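Local coordinates for acylneuraminate lyase (PDB 4N4P), which belongs to the dihydrodipicolinate synthetase family of TIM-barrel proteins and assembles from four chains, at residues Y114-S117 / F118-H122. Numbering follows the deposited sequence.
Sequences YNFS and FNETH
Ser117 and Glu120 bond to each other reciprocally where the loop turns into helix 118-131. The bond from Ser117 N to Glu120 OE1 (2.8 Å) is nearly straight, 171° at the hydrogen, and OE1 accepts through its anti lone pair; in return Glu120 N reaches Ser117 OG at 3.0 Å. Both halves of a capping box are thus present, with Ser117 as N-cap. The serine torsion explains the second bond: chi1 of 67° sets OG between its own backbone N and carbonyl carbon, facing the first helical turn. Glu120 OE1 also accepts from a water, and the same water donates to Asn115 O, linking the carboxylate to the loop two residues before the N-cap.

Ser117 O takes two donors from Thr121, on opposite faces of its carbonyl plane: the backbone N at 2.9 Å, which is the first helical i to i+4 bond, and OG1 at 3.1 Å, the latter well above the plane. The cap opens helix 118-131, which follows strand 105-108 in the (beta/alpha)8, or TIM-barrel, fold of this family.

Packing begins with Phe116, whose ring presents its edge to the carboxylate, CD1 lying 3.5 Å from Glu120 OE1 and the two planes 71° apart. Tyr114 CB lies over one face of that ring, offset toward the rim. Beyond the turn a second subunit closes in: its Trp276 N donates to Glu120 OE2, so both carboxylate oxygens are engaged, and its Phe275 meets the rings of Tyr114 and Phe116. Phe118 turns instead to helix 151-158, making a cation-pi contact with Lys156.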
loop_
_atom_site.group_PDB
_atom_site.type_symbol
_atom_site.label_atom_id
_atom_site.label_comp_id
_atom_site.label_asym_id
_atom_site.label_seq_id
_atom_site.Cartn_x
_atom_site.Cartn_y
_atom_site.Cartn_z
ATOM N N TYR A 114 2.176 6.342 -17.169
ATOM C CA TYR A 114 3.013 7.285 -16.464
ATOM C C TYR A 114 2.241 7.874 -15.311
ATOM O O TYR A 114 1.017 7.836 -15.284
ATOM C CB TYR A 114 3.424 8.419 -17.396
ATOM C CG TYR A 114 4.259 7.979 -18.558
ATOM C CD1 TYR A 114 5.635 7.748 -18.399
ATOM C CD2 TYR A 114 3.692 7.825 -19.829
ATOM C CE1 TYR A 114 6.422 7.355 -19.473
ATOM C CE2 TYR A 114 4.465 7.428 -20.918
ATOM C CZ TYR A 114 5.831 7.194 -20.736
ATOM O OH TYR A 114 6.600 6.804 -21.809
ATOM N N ASN A 115 2.980 8.439 -14.375
ATOM C CA ASN A 115 2.399 9.195 -13.294
ATOM C C ASN A 115 2.273 10.640 -13.747
ATOM O O ASN A 115 3.216 11.403 -13.643
ATOM C CB ASN A 115 3.290 9.094 -12.065
ATOM C CG ASN A 115 3.276 7.697 -11.456
ATOM O OD1 ASN A 115 4.333 7.112 -11.184
ATOM N ND2 ASN A 115 2.081 7.151 -11.259
ATOM N N PHE A 116 1.105 10.999 -14.255
ATOM C CA PHE A 116 0.872 12.352 -14.722
ATOM C C PHE A 116 0.439 13.245 -13.578
ATOM O O PHE A 116 -0.255 12.787 -12.670
ATOM C CB PHE A 116 -0.172 12.349 -15.831
ATOM C CG PHE A 116 0.332 11.778 -17.122
ATOM C CD1 PHE A 116 1.156 12.547 -17.959
ATOM C CD2 PHE A 116 0.013 10.478 -17.505
ATOM C CE1 PHE A 116 1.640 12.040 -19.164
ATOM C CE2 PHE A 116 0.503 9.958 -18.720
ATOM C CZ PHE A 116 1.303 10.755 -19.546
ATOM N N SER A 117 0.848 14.507 -13.621
ATOM C CA SER A 117 0.492 15.464 -12.568
ATOM C C SER A 117 -0.970 15.885 -12.668
ATOM O O SER A 117 -1.652 15.675 -13.696
ATOM C CB SER A 117 1.381 16.715 -12.640
ATOM O OG SER A 117 1.114 17.459 -13.822
ATOM N N PHE A 118 -1.459 16.506 -11.598
ATOM C CA PHE A 118 -2.798 17.079 -11.658
ATOM C C PHE A 118 -2.931 18.041 -12.829
ATOM O O PHE A 118 -3.928 18.001 -13.566
ATOM C CB PHE A 118 -3.175 17.795 -10.366
ATOM C CG PHE A 118 -4.562 18.340 -10.406
ATOM C CD1 PHE A 118 -4.791 19.648 -10.823
ATOM C CD2 PHE A 118 -5.656 17.516 -10.098
ATOM C CE1 PHE A 118 -6.097 20.152 -10.903
ATOM C CE2 PHE A 118 -6.958 18.007 -10.177
ATOM C CZ PHE A 118 -7.173 19.328 -10.583
ATOM N N ASN A 119 -1.929 18.915 -12.983
ATOM C CA ASN A 119 -1.919 19.916 -14.042
ATOM C C ASN A 119 -1.945 19.279 -15.426
ATOM O O ASN A 119 -2.672 19.740 -16.304
ATOM C CB ASN A 119 -0.700 20.841 -13.922
ATOM C CG ASN A 119 -0.810 21.823 -12.757
ATOM O OD1 ASN A 119 -1.897 22.061 -12.217
ATOM N ND2 ASN A 119 0.323 22.420 -12.382
ATOM N N GLU A 120 -1.179 18.205 -15.619
ATOM C CA GLU A 120 -1.210 17.486 -16.893
ATOM C C GLU A 120 -2.578 16.881 -17.159
ATOM O O GLU A 120 -3.084 16.957 -18.266
ATOM C CB GLU A 120 -0.134 16.405 -16.930
ATOM C CG GLU A 120 1.224 16.991 -17.261
ATOM C CD GLU A 120 2.394 16.088 -16.888
ATOM O OE1 GLU A 120 2.262 15.249 -15.966
ATOM O OE2 GLU A 120 3.460 16.247 -17.519
ATOM N N THR A 121 -3.174 16.288 -16.127
ATOM C CA THR A 121 -4.490 15.695 -16.231
ATOM C C THR A 121 -5.565 16.775 -16.503
ATOM O O THR A 121 -6.453 16.589 -17.342
ATOM C CB THR A 121 -4.801 14.897 -14.965
ATOM O OG1 THR A 121 -3.850 13.825 -14.856
ATOM C CG2 THR A 121 -6.212 14.310 -15.017
ATOM N N HIS A 122 -5.471 17.898 -15.795
ATOM C CA HIS A 122 -6.391 19.023 -16.018
ATOM C C HIS A 122 -6.310 19.498 -17.470
ATOM O O HIS A 122 -7.331 19.679 -18.134
ATOM C CB HIS A 122 -6.084 20.175 -15.053
ATOM C CG HIS A 122 -7.059 21.309 -15.134
ATOM N ND1 HIS A 122 -8.020 21.535 -14.171
ATOM C CD2 HIS A 122 -7.225 22.271 -16.069
ATOM C CE1 HIS A 122 -8.730 22.597 -14.509
ATOM N NE2 HIS A 122 -8.276 23.054 -15.661
HETATM O O HOH W 1 4.339 13.574 -15.138
#